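Anthranilate-CoA ligase (Stigmatella aurantiaca, PDB 4WV3) is a CoA-ligase-type member of the ANL superfamily, with an AMP-binding region followed by a smaller C-terminal domain. Local coordinates at residues Asp333-Pro342 against Tyr399-His409; Gly361-Ser370 against Gln389-Phe400. All coordinates share one frame; numbering follows the deposited sequence.

Interaction 1: Asp333-Pro342 against Tyr399-His409; sequences DIRPGSSGKP and YFVDADGYYWH. With 3UK (5'-O-[(S)-[(2-aminobenzoyl)oxy](hydroxy)phosphoryl]adenosine), chain C.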
loop_
_atom_site.group_PDB
_atom_site.type_symbol
_atom_site.label_atom_id
_atom_site.label_comp_id
_atom_site.label_asym_id
_atom_site.label_seq_id
_atom_site.Cartn_x
_atom_site.Cartn_y
_atom_site.Cartn_z
ATOM N N ASP A 333 8.018 14.683 15.410
ATOM C CA ASP A 333 8.176 15.679 14.355
ATOM C C ASP A 333 7.176 15.472 13.221
ATOM O O ASP A 333 7.341 14.579 12.388
ATOM C CB ASP A 333 9.608 15.659 13.814
ATOM C CG ASP A 333 9.895 16.811 12.872
ATOM O OD1 ASP A 333 9.140 17.806 12.898
ATOM O OD2 ASP A 333 10.880 16.727 12.107
ATOM N N ILE A 334 6.139 16.304 13.195
ATOM C CA ILE A 334 5.104 16.220 12.171
ATOM C C ILE A 334 4.850 17.567 11.509
ATOM O O ILE A 334 4.599 18.563 12.187
ATOM C CB ILE A 334 3.763 15.726 12.756
ATOM C CG1 ILE A 334 3.907 14.315 13.325
ATOM C CG2 ILE A 334 2.670 15.758 11.696
ATOM C CD1 ILE A 334 2.627 13.758 13.892
ATOM N N ARG A 335 4.922 17.595 10.183
ATOM C CA ARG A 335 4.456 18.748 9.424
ATOM C C ARG A 335 3.291 18.326 8.536
ATOM O O ARG A 335 3.491 17.660 7.518
ATOM C CB ARG A 335 5.583 19.362 8.592
ATOM C CG ARG A 335 5.122 20.487 7.676
ATOM C CD ARG A 335 6.241 21.476 7.400
ATOM N NE ARG A 335 6.673 22.155 8.619
ATOM C CZ ARG A 335 7.548 23.154 8.649
ATOM N NH1 ARG A 335 8.089 23.599 7.523
ATOM N NH2 ARG A 335 7.882 23.712 9.805
ATOM N N PRO A 336 2.065 18.701 8.934
ATOM C CA PRO A 336 0.823 18.318 8.251
ATOM C C PRO A 336 0.830 18.664 6.764
ATOM O O PRO A 336 1.032 19.822 6.395
ATOM C CB PRO A 336 -0.241 19.143 8.982
ATOM C CG PRO A 336 0.330 19.363 10.341
ATOM C CD PRO A 336 1.807 19.526 10.127
ATOM N N GLY A 337 0.616 17.658 5.923
ATOM C CA GLY A 337 0.575 17.857 4.487
ATOM C C GLY A 337 1.845 17.413 3.788
ATOM O O GLY A 337 1.864 17.246 2.568
ATOM N N SER A 338 2.909 17.220 4.561
ATOM C CA SER A 338 4.200 16.839 3.999
ATOM C C SER A 338 4.506 15.363 4.228
ATOM O O SER A 338 3.842 14.696 5.021
ATOM C CB SER A 338 5.318 17.691 4.604
ATOM O OG SER A 338 5.518 17.365 5.967
ATOM N N SER A 339 5.521 14.865 3.529
ATOM C CA SER A 339 5.954 13.481 3.679
ATOM C C SER A 339 7.002 13.355 4.782
ATOM O O SER A 339 7.544 12.276 5.012
ATOM C CB SER A 339 6.514 12.948 2.359
ATOM O OG SER A 339 5.525 12.956 1.346
ATOM N N GLY A 340 7.289 14.468 5.449
ATOM C CA GLY A 340 8.200 14.469 6.579
ATOM C C GLY A 340 9.669 14.590 6.219
ATOM O O GLY A 340 10.047 15.350 5.327
ATOM N N LYS A 341 10.496 13.829 6.928
ATOM C CA LYS A 341 11.945 13.892 6.781
ATOM C C LYS A 341 12.483 12.562 6.257
ATOM O O LYS A 341 11.810 11.536 6.367
ATOM C CB LYS A 341 12.586 14.219 8.135
ATOM C CG LYS A 341 12.211 15.581 8.697
ATOM C CD LYS A 341 12.950 16.697 7.979
ATOM C CE LYS A 341 12.580 18.061 8.542
ATOM N NZ LYS A 341 12.867 18.161 10.000
ATOM N N PRO A 342 13.694 12.576 5.672
ATOM C CA PRO A 342 14.331 11.341 5.201
ATOM C C PRO A 342 14.521 10.323 6.321
ATOM O O PRO A 342 14.895 10.691 7.435
ATOM C CB PRO A 342 15.696 11.822 4.705
ATOM C CG PRO A 342 15.476 13.238 4.324
ATOM C CD PRO A 342 14.473 13.771 5.302
ATOM N N TYR A 399 8.916 15.995 -6.133
ATOM C CA TYR A 399 8.959 16.500 -4.766
ATOM C C TYR A 399 9.714 17.819 -4.693
ATOM O O TYR A 399 10.510 18.142 -5.575
ATOM C CB TYR A 399 9.642 15.485 -3.846
ATOM C CG TYR A 399 8.701 14.604 -3.054
ATOM C CD1 TYR A 399 8.135 13.470 -3.621
ATOM C CD2 TYR A 399 8.395 14.894 -1.731
ATOM C CE1 TYR A 399 7.285 12.656 -2.900
ATOM C CE2 TYR A 399 7.542 14.087 -1.000
ATOM C CZ TYR A 399 6.990 12.969 -1.593
ATOM O OH TYR A 399 6.141 12.158 -0.878
ATOM N N PHE A 400 9.456 18.580 -3.636
ATOM C CA PHE A 400 10.275 19.741 -3.312
ATOM C C PHE A 400 10.463 19.829 -1.803
ATOM O O PHE A 400 9.664 19.290 -1.038
ATOM C CB PHE A 400 9.684 21.037 -3.885
ATOM C CG PHE A 400 8.394 21.464 -3.241
ATOM C CD1 PHE A 400 8.398 22.335 -2.161
ATOM C CD2 PHE A 400 7.178 21.014 -3.728
ATOM C CE1 PHE A 400 7.214 22.736 -1.571
ATOM C CE2 PHE A 400 5.990 21.413 -3.142
ATOM C CZ PHE A 400 6.009 22.277 -2.063
ATOM N N VAL A 401 11.526 20.502 -1.379
ATOM C CA VAL A 401 11.876 20.551 0.035
ATOM C C VAL A 401 11.617 21.925 0.645
ATOM O O VAL A 401 11.931 22.952 0.044
ATOM C CB VAL A 401 13.350 20.158 0.256
ATOM C CG1 VAL A 401 13.668 20.082 1.739
ATOM C CG2 VAL A 401 13.645 18.827 -0.415
ATOM N N ASP A 402 11.039 21.929 1.843
ATOM C CA ASP A 402 10.808 23.154 2.601
ATOM C C ASP A 402 12.100 23.892 2.916
ATOM O O ASP A 402 13.199 23.382 2.688
ATOM C CB ASP A 402 10.098 22.831 3.918
ATOM C CG ASP A 402 8.595 22.884 3.796
ATOM O OD1 ASP A 402 8.097 23.036 2.660
ATOM O OD2 ASP A 402 7.911 22.768 4.834
ATOM N N ALA A 403 11.960 25.097 3.457
ATOM C CA ALA A 403 13.104 25.838 3.966
ATOM C C ALA A 403 13.511 25.250 5.313
ATOM O O ALA A 403 14.593 25.533 5.828
ATOM C CB ALA A 403 12.764 27.310 4.105
ATOM N N ASP A 404 12.631 24.427 5.875
ATOM C CA ASP A 404 12.895 23.751 7.139
ATOM C C ASP A 404 13.300 22.295 6.919
ATOM O O ASP A 404 13.559 21.563 7.874
ATOM C CB ASP A 404 11.670 23.827 8.054
ATOM C CG ASP A 404 11.366 25.244 8.502
ATOM O OD1 ASP A 404 12.320 26.018 8.724
ATOM O OD2 ASP A 404 10.171 25.584 8.633
ATOM N N GLY A 405 13.346 21.879 5.657
ATOM C CA GLY A 405 13.809 20.547 5.311
ATOM C C GLY A 405 12.718 19.502 5.159
ATOM O O GLY A 405 12.993 18.303 5.201
ATOM N N TYR A 406 11.479 19.948 4.975
ATOM C CA TYR A 406 10.356 19.026 4.835
ATOM C C TYR A 406 10.020 18.734 3.374
ATOM O O TYR A 406 10.002 19.635 2.535
ATOM C CB TYR A 406 9.125 19.560 5.570
ATOM C CG TYR A 406 9.282 19.589 7.073
ATOM C CD1 TYR A 406 9.768 20.718 7.718
ATOM C CD2 TYR A 406 8.950 18.484 7.846
ATOM C CE1 TYR A 406 9.914 20.748 9.093
ATOM C CE2 TYR A 406 9.092 18.504 9.221
ATOM C CZ TYR A 406 9.575 19.639 9.838
ATOM O OH TYR A 406 9.718 19.665 11.207
ATOM N N TYR A 407 9.748 17.464 3.083
ATOM C CA TYR A 407 9.453 17.024 1.724
ATOM C C TYR A 407 7.962 17.093 1.405
ATOM O O TYR A 407 7.137 16.529 2.122
ATOM C CB TYR A 407 9.961 15.597 1.509
ATOM C CG TYR A 407 11.448 15.508 1.258
ATOM C CD1 TYR A 407 12.361 15.740 2.278
ATOM C CD2 TYR A 407 11.938 15.186 -0.001
ATOM C CE1 TYR A 407 13.721 15.657 2.050
ATOM C CE2 TYR A 407 13.297 15.101 -0.238
ATOM C CZ TYR A 407 14.183 15.337 0.791
ATOM O OH TYR A 407 15.537 15.253 0.557
ATOM N N TRP A 408 7.627 17.784 0.320
ATOM C CA TRP A 408 6.239 17.909 -0.109
ATOM C C TRP A 408 6.012 17.256 -1.465
ATOM O O TRP A 408 6.733 17.526 -2.427
ATOM C CB TRP A 408 5.821 19.378 -0.158
ATOM C CG TRP A 408 5.719 20.014 1.190
ATOM C CD1 TRP A 408 6.751 20.414 1.985
ATOM C CD2 TRP A 408 4.516 20.328 1.904
ATOM N NE1 TRP A 408 6.267 20.955 3.151
ATOM C CE2 TRP A 408 4.898 20.916 3.126
ATOM C CE3 TRP A 408 3.155 20.170 1.627
ATOM C CZ2 TRP A 408 3.969 21.346 4.070
ATOM C CZ3 TRP A 408 2.233 20.596 2.567
ATOM C CH2 TRP A 408 2.644 21.176 3.774
ATOM N N HIS A 409 5.004 16.394 -1.534
ATOM C CA HIS A 409 4.688 15.673 -2.759
ATOM C C HIS A 409 3.974 16.577 -3.756
ATOM O O HIS A 409 2.848 17.008 -3.516
ATOM C CB HIS A 409 3.809 14.464 -2.443
ATOM C CG HIS A 409 3.625 13.530 -3.599
ATOM N ND1 HIS A 409 2.440 12.870 -3.840
ATOM C CD2 HIS A 409 4.479 13.140 -4.575
ATOM C CE1 HIS A 409 2.570 12.113 -4.915
ATOM N NE2 HIS A 409 3.798 12.259 -5.379
HETATM C C10 3UK C . 2.607 7.215 -4.039
HETATM C C15 3UK C . 2.584 8.553 -1.936
HETATM C C17 3UK C . 2.508 10.851 -1.405
HETATM C C21 3UK C . 3.932 7.614 -4.626
HETATM C C26 3UK C . 3.270 2.239 -0.517
HETATM C C28 3UK C . 3.574 3.055 1.735
HETATM O O01 3UK C . 1.694 2.975 -2.192
HETATM C C02 3UK C . 2.753 2.424 -1.991
HETATM O O03 3UK C . 3.341 1.626 -3.011
HETATM P P04 3UK C . 2.781 1.650 -4.500
HETATM O O05 3UK C . 3.609 0.644 -5.360
HETATM O O06 3UK C . 2.911 3.102 -5.172
HETATM C C07 3UK C . 3.908 4.019 -4.694
HETATM C C08 3UK C . 3.526 5.400 -5.143
HETATM O O09 3UK C . 2.378 5.858 -4.394
HETATM N N11 3UK C . 2.622 7.350 -2.619
HETATM C C12 3UK C . 2.667 6.324 -1.718
HETATM N N13 3UK C . 2.660 6.856 -0.464
HETATM C C14 3UK C . 2.609 8.236 -0.572
HETATM N N16 3UK C . 2.534 9.853 -2.326
HETATM N N18 3UK C . 2.529 10.618 -0.100
HETATM C C19 3UK C . 2.577 9.360 0.366
HETATM N N20 3UK C . 2.599 9.120 1.766
HETATM O O22 3UK C . 3.728 8.289 -5.852
HETATM C C23 3UK C . 4.616 6.352 -4.860
HETATM O O24 3UK C . 5.488 6.468 -6.001
HETATM O O25 3UK C . 1.329 1.203 -4.504
HETATM C C27 3UK C . 3.100 3.236 0.413
HETATM C C29 3UK C . 4.233 1.834 2.106
HETATM C C30 3UK C . 4.406 0.838 1.177
HETATM C C31 3UK C . 3.929 1.016 -0.146
HETATM N N32 3UK C . 4.112 -0.044 -1.136
HETATM O O HOH W 1 3.247 15.241 0.734
#
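Tyr406 lies clamped between Lys341 and Arg335, which cover opposite faces of its ring. Lys341 CE sits over the ring centre, 3.5 Å from the Tyr406 centroid and 9° off the normal, and its NZ adds a cation-pi contact. On the other face Arg335 CD makes a CH-pi contact, and the guanidinium is tilted only 24° from the ring. At the ring edge, Tyr406 OH donates to Asp333 OD1 (2.6 Å) on the syn side; the syn side of Asp333 OD2 receives Lys341 NZ, so one carboxylate ties down both the ring and one of its covers.

The bend of Arg335 at chi3 (-64°) turns the guanidinium over the ring and toward two carboxylates at the guanidinium edge. NH1 and NH2 both grip Asp404 OD2, while Arg335 NH1 also reaches Asp402 OD2 at 2.8 Å. Trp408 NE1 donates to Asp402 OD2 from the opposite face of that carboxylate. The Trp408 indole in turn lies under Ser338 CB, 3.7 Å from the centroid of its five-membered ring.

Further out, two backbone bonds fix the segments: Ser339 N to Tyr407 O, 2.7 Å, and Tyr407 N to Gly340 O, nearly straight. Ser338 OG and N both bond Arg335 O, closing the type II turn Arg335-Ser338, and Asn329 holds Arg335 N and Ser338 O. Beyond Trp408, His409 lays its ring against the adenine of 3UK, His409 ND1 lying 3.2 Å from 3UK C17. The contact thus joins the loop before strand 341-342 to a beta hairpin, 399-409, whose two strands reach the nucleotide pocket.

Interaction 2: Gly361-Ser370 against Gln389-Phe400; sequences GEIGNVLLRS and QGEWLATGDKYF. With 3UK (5'-O-[(S)-[(2-aminobenzoyl)oxy](hydroxy)phosphoryl]adenosine), chain C.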
loop_
_atom_site.group_PDB
_atom_site.type_symbol
_atom_site.label_atom_id
_atom_site.label_comp_id
_atom_site.label_asym_id
_atom_site.label_seq_id
_atom_site.Cartn_x
_atom_site.Cartn_y
_atom_site.Cartn_z
ATOM N N GLY A 361 14.275 23.892 -2.808
ATOM C CA GLY A 361 12.952 24.483 -2.899
ATOM C C GLY A 361 12.255 24.212 -4.219
ATOM O O GLY A 361 11.037 24.354 -4.325
ATOM N N GLU A 362 13.027 23.820 -5.228
ATOM C CA GLU A 362 12.471 23.555 -6.553
ATOM C C GLU A 362 12.019 22.109 -6.727
ATOM O O GLU A 362 12.523 21.201 -6.065
ATOM C CB GLU A 362 13.472 23.928 -7.650
ATOM C CG GLU A 362 13.592 25.424 -7.892
ATOM C CD GLU A 362 14.566 25.760 -9.004
ATOM O OE1 GLU A 362 14.325 25.345 -10.158
ATOM O OE2 GLU A 362 15.575 26.439 -8.722
ATOM N N ILE A 363 11.063 21.910 -7.628
ATOM C CA ILE A 363 10.520 20.588 -7.903
ATOM C C ILE A 363 11.518 19.744 -8.686
ATOM O O ILE A 363 12.040 20.177 -9.714
ATOM C CB ILE A 363 9.214 20.681 -8.710
ATOM C CG1 ILE A 363 8.281 21.726 -8.097
ATOM C CG2 ILE A 363 8.532 19.327 -8.780
ATOM C CD1 ILE A 363 6.995 21.924 -8.866
ATOM N N GLY A 364 11.781 18.538 -8.193
ATOM C CA GLY A 364 12.688 17.624 -8.859
ATOM C C GLY A 364 12.200 16.191 -8.786
ATOM O O GLY A 364 11.268 15.880 -8.044
ATOM N N ASN A 365 12.829 15.316 -9.564
ATOM C CA ASN A 365 12.486 13.901 -9.547
ATOM C C ASN A 365 13.130 13.189 -8.362
ATOM O O ASN A 365 14.272 13.473 -8.004
ATOM C CB ASN A 365 12.901 13.231 -10.858
ATOM C CG ASN A 365 12.262 13.879 -12.070
ATOM O OD1 ASN A 365 11.130 13.561 -12.434
ATOM N ND2 ASN A 365 12.987 14.795 -12.702
ATOM N N VAL A 366 12.392 12.266 -7.756
ATOM C CA VAL A 366 12.872 11.565 -6.570
ATOM C C VAL A 366 13.755 10.369 -6.907
ATOM O O VAL A 366 13.331 9.445 -7.599
ATOM C CB VAL A 366 11.704 11.084 -5.692
ATOM C CG1 VAL A 366 12.215 10.198 -4.565
ATOM C CG2 VAL A 366 10.947 12.269 -5.138
ATOM N N LEU A 367 14.988 10.399 -6.411
ATOM C CA LEU A 367 15.883 9.253 -6.509
ATOM C C LEU A 367 16.165 8.698 -5.118
ATOM O O LEU A 367 16.644 9.411 -4.236
ATOM C CB LEU A 367 17.184 9.633 -7.217
ATOM C CG LEU A 367 17.097 9.768 -8.739
ATOM C CD1 LEU A 367 18.433 10.194 -9.324
ATOM C CD2 LEU A 367 16.631 8.460 -9.360
ATOM N N LEU A 368 15.857 7.420 -4.928
ATOM C CA LEU A 368 15.994 6.782 -3.626
ATOM C C LEU A 368 17.172 5.813 -3.584
ATOM O O LEU A 368 17.346 4.989 -4.481
ATOM C CB LEU A 368 14.702 6.048 -3.262
ATOM C CG LEU A 368 14.753 5.115 -2.051
ATOM C CD1 LEU A 368 15.072 5.889 -0.780
ATOM C CD2 LEU A 368 13.443 4.354 -1.912
ATOM N N ARG A 369 17.976 5.925 -2.532
ATOM C CA ARG A 369 19.083 5.006 -2.309
ATOM C C ARG A 369 18.742 4.097 -1.134
ATOM O O ARG A 369 18.606 4.558 -0.001
ATOM C CB ARG A 369 20.366 5.787 -2.034
ATOM C CG ARG A 369 21.618 4.937 -1.926
ATOM C CD ARG A 369 22.851 5.822 -1.891
ATOM N NE ARG A 369 24.089 5.050 -1.860
ATOM C CZ ARG A 369 25.299 5.579 -2.007
ATOM N NH1 ARG A 369 25.433 6.884 -2.202
ATOM N NH2 ARG A 369 26.374 4.804 -1.965
ATOM N N SER A 370 18.600 2.804 -1.410
ATOM C CA SER A 370 18.086 1.867 -0.418
ATOM C C SER A 370 18.695 0.474 -0.533
ATOM O O SER A 370 19.063 0.032 -1.621
ATOM C CB SER A 370 16.566 1.765 -0.548
ATOM O OG SER A 370 16.074 0.598 0.088
ATOM N N GLN A 389 18.103 2.635 -11.330
ATOM C CA GLN A 389 19.301 3.267 -11.870
ATOM C C GLN A 389 20.498 3.115 -10.940
ATOM O O GLN A 389 20.924 4.075 -10.297
ATOM C CB GLN A 389 19.036 4.747 -12.148
ATOM C CG GLN A 389 17.831 4.997 -13.038
ATOM C CD GLN A 389 17.504 6.471 -13.169
ATOM O OE1 GLN A 389 18.280 7.329 -12.749
ATOM N NE2 GLN A 389 16.347 6.772 -13.748
ATOM N N GLY A 390 21.040 1.903 -10.879
ATOM C CA GLY A 390 22.187 1.622 -10.036
ATOM C C GLY A 390 21.831 1.644 -8.563
ATOM O O GLY A 390 20.964 0.894 -8.116
ATOM N N GLU A 391 22.503 2.509 -7.809
ATOM C CA GLU A 391 22.223 2.654 -6.384
ATOM C C GLU A 391 21.008 3.538 -6.138
ATOM O O GLU A 391 20.539 3.659 -5.006
ATOM C CB GLU A 391 23.429 3.235 -5.644
ATOM C CG GLU A 391 24.586 2.273 -5.460
ATOM C CD GLU A 391 25.580 2.762 -4.425
ATOM O OE1 GLU A 391 26.633 3.306 -4.818
ATOM O OE2 GLU A 391 25.306 2.602 -3.216
ATOM N N TRP A 392 20.504 4.157 -7.201
ATOM C CA TRP A 392 19.379 5.076 -7.080
ATOM C C TRP A 392 18.095 4.520 -7.689
ATOM O O TRP A 392 18.102 3.965 -8.787
ATOM C CB TRP A 392 19.725 6.430 -7.703
ATOM C CG TRP A 392 20.839 7.126 -6.993
ATOM C CD1 TRP A 392 22.149 7.170 -7.369
ATOM C CD2 TRP A 392 20.746 7.869 -5.772
ATOM N NE1 TRP A 392 22.877 7.900 -6.461
ATOM C CE2 TRP A 392 22.039 8.341 -5.471
ATOM C CE3 TRP A 392 19.694 8.184 -4.907
ATOM C CZ2 TRP A 392 22.308 9.110 -4.341
ATOM C CZ3 TRP A 392 19.963 8.947 -3.786
ATOM C CH2 TRP A 392 21.259 9.402 -3.513
ATOM N N LEU A 393 16.997 4.678 -6.958
ATOM C CA LEU A 393 15.697 4.186 -7.394
ATOM C C LEU A 393 14.780 5.337 -7.793
ATOM O O LEU A 393 14.500 6.225 -6.988
ATOM C CB LEU A 393 15.044 3.368 -6.280
ATOM C CG LEU A 393 13.622 2.869 -6.541
ATOM C CD1 LEU A 393 13.611 1.877 -7.686
ATOM C CD2 LEU A 393 13.028 2.250 -5.284
ATOM N N ALA A 394 14.313 5.316 -9.038
ATOM C CA ALA A 394 13.368 6.318 -9.514
ATOM C C ALA A 394 11.942 5.889 -9.188
ATOM O O ALA A 394 11.483 4.842 -9.642
ATOM C CB ALA A 394 13.530 6.531 -11.009
ATOM N N THR A 395 11.245 6.698 -8.397
ATOM C CA THR A 395 9.891 6.364 -7.967
ATOM C C THR A 395 8.834 6.946 -8.899
ATOM O O THR A 395 7.669 6.547 -8.855
ATOM C CB THR A 395 9.613 6.853 -6.532
ATOM O OG1 THR A 395 9.756 8.278 -6.472
ATOM C CG2 THR A 395 10.582 6.207 -5.553
ATOM N N GLY A 396 9.245 7.890 -9.741
ATOM C CA GLY A 396 8.332 8.549 -10.656
ATOM C C GLY A 396 7.544 9.653 -9.977
ATOM O O GLY A 396 6.459 10.022 -10.424
ATOM N N ASP A 397 8.100 10.183 -8.891
ATOM C CA ASP A 397 7.436 11.226 -8.118
ATOM C C ASP A 397 8.144 12.570 -8.234
ATOM O O ASP A 397 9.364 12.633 -8.384
ATOM C CB ASP A 397 7.350 10.825 -6.644
ATOM C CG ASP A 397 6.387 9.684 -6.407
ATOM O OD1 ASP A 397 5.228 9.778 -6.864
ATOM O OD2 ASP A 397 6.791 8.688 -5.772
ATOM N N LYS A 398 7.363 13.642 -8.161
ATOM C CA LYS A 398 7.910 14.991 -8.098
ATOM C C LYS A 398 7.799 15.516 -6.671
ATOM O O LYS A 398 6.727 15.481 -6.068
ATOM C CB LYS A 398 7.175 15.919 -9.067
ATOM C CG LYS A 398 7.627 15.804 -10.517
ATOM C CD LYS A 398 9.062 16.282 -10.687
ATOM C CE LYS A 398 9.400 16.541 -12.150
ATOM N NZ LYS A 398 9.285 15.314 -12.982
ATOM N N TYR A 399 8.916 15.995 -6.133
ATOM C CA TYR A 399 8.959 16.500 -4.766
ATOM C C TYR A 399 9.714 17.819 -4.693
ATOM O O TYR A 399 10.510 18.142 -5.575
ATOM C CB TYR A 399 9.642 15.485 -3.846
ATOM C CG TYR A 399 8.701 14.604 -3.054
ATOM C CD1 TYR A 399 8.135 13.470 -3.621
ATOM C CD2 TYR A 399 8.395 14.894 -1.731
ATOM C CE1 TYR A 399 7.285 12.656 -2.900
ATOM C CE2 TYR A 399 7.542 14.087 -1.000
ATOM C CZ TYR A 399 6.990 12.969 -1.593
ATOM O OH TYR A 399 6.141 12.158 -0.878
ATOM N N PHE A 400 9.456 18.580 -3.636
ATOM C CA PHE A 400 10.275 19.741 -3.312
ATOM C C PHE A 400 10.463 19.829 -1.803
ATOM O O PHE A 400 9.664 19.290 -1.038
ATOM C CB PHE A 400 9.684 21.037 -3.885
ATOM C CG PHE A 400 8.394 21.464 -3.241
ATOM C CD1 PHE A 400 8.398 22.335 -2.161
ATOM C CD2 PHE A 400 7.178 21.014 -3.728
ATOM C CE1 PHE A 400 7.214 22.736 -1.571
ATOM C CE2 PHE A 400 5.990 21.413 -3.142
ATOM C CZ PHE A 400 6.009 22.277 -2.063
HETATM C C10 3UK C . 2.607 7.215 -4.039
HETATM C C15 3UK C . 2.584 8.553 -1.936
HETATM C C17 3UK C . 2.508 10.851 -1.405
HETATM C C21 3UK C . 3.932 7.614 -4.626
HETATM C C26 3UK C . 3.270 2.239 -0.517
HETATM C C28 3UK C . 3.574 3.055 1.735
HETATM O O01 3UK C . 1.694 2.975 -2.192
HETATM C C02 3UK C . 2.753 2.424 -1.991
HETATM O O03 3UK C . 3.341 1.626 -3.011
HETATM P P04 3UK C . 2.781 1.650 -4.500
HETATM O O05 3UK C . 3.609 0.644 -5.360
HETATM O O06 3UK C . 2.911 3.102 -5.172
HETATM C C07 3UK C . 3.908 4.019 -4.694
HETATM C C08 3UK C . 3.526 5.400 -5.143
HETATM O O09 3UK C . 2.378 5.858 -4.394
HETATM N N11 3UK C . 2.622 7.350 -2.619
HETATM C C12 3UK C . 2.667 6.324 -1.718
HETATM N N13 3UK C . 2.660 6.856 -0.464
HETATM C C14 3UK C . 2.609 8.236 -0.572
HETATM N N16 3UK C . 2.534 9.853 -2.326
HETATM N N18 3UK C . 2.529 10.618 -0.100
HETATM C C19 3UK C . 2.577 9.360 0.366
HETATM N N20 3UK C . 2.599 9.120 1.766
HETATM O O22 3UK C . 3.728 8.289 -5.852
HETATM C C23 3UK C . 4.616 6.352 -4.860
HETATM O O24 3UK C . 5.488 6.468 -6.001
HETATM O O25 3UK C . 1.329 1.203 -4.504
HETATM C C27 3UK C . 3.100 3.236 0.413
HETATM C C29 3UK C . 4.233 1.834 2.106
HETATM C C30 3UK C . 4.406 0.838 1.177
HETATM C C31 3UK C . 3.929 1.016 -0.146
HETATM N N32 3UK C . 4.112 -0.044 -1.136
HETATM O O HOH W 2 11.691 9.624 -10.116
#
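Lys398 is folded back by its chi2 of -66° and chi4 of -61°, which brings NZ alongside Asn365; a chi1 of -58° puts Asn365 CG anti to its carbonyl carbon, and the two side chains run side by side in the same direction. Lys398 NZ donates to Asn365 OD1 at 2.6 Å from above the carbonyl plane. These residues form a non-hydrogen-bonded pair of an antiparallel strand pair, 364-369 with 392-400, interrupted by a beta bulge: Asn365 pairs with Lys398 but Leu367 with Ala394, a shift of two residues.

On one side of the bulge Gly364 and Tyr399 exchange backbone bonds in both directions, and Val366 N reaches Asp397 O at 3.1 Å. On the other side Leu368 and Leu393 form the next hydrogen-bonded pair. Water 2 bridges the irregular part, donating to Val366 O and accepting from Gly396 N.

Side chains follow this pairing. Val366 CG2 packs 3.4 Å from Tyr399 CD1, and the CD2 methyls of Leu368 and Leu393 meet with their side chains side by side. Trp392 takes Arg369 CB over one face, 3.9 Å from the centroid of its six-membered ring, while Leu367 O lies at the ring edge. The extended Arg369 chain runs beside Glu391, giving a salt bridge from NH2 to OE2 with a weak, bent hydrogen bond.

Within the bulged stretch, Asp397 holds the ribose of 3UK. Thr395 OG1 donates to its OD2, a second-shell bond that would limit carboxylate rotation. The approach of 3UK O22 to Asp397 OD1 is too short to be trusted in detail, whereas 3UK O24 donates to Asp397 OD2 at 2.6 Å.

Overall arrangement
Following the chain from the N terminus, residues 333-342 end in strand 341-342, an outermost strand of the nine-stranded mixed sheet. The chain then forms strand 347-351 and reaches 361-370, the first half of interaction 2; helix 381-387 follows before 389-400 returns to close that shorter loop of 18 residues. The same strand runs on into 399-409, which completes interaction 1 around a 56-residue loop, so interaction 2 is nested within interaction 1. Tyr399 and Phe400 belong to both. Interaction 1 ties the edge of the mixed sheet to the antiparallel sheet, within which interaction 2 pairs two strands. A probable hydrogen bond, His409 NE2 to Asp397 OD1 at 3.2 Å, links them beside 3UK.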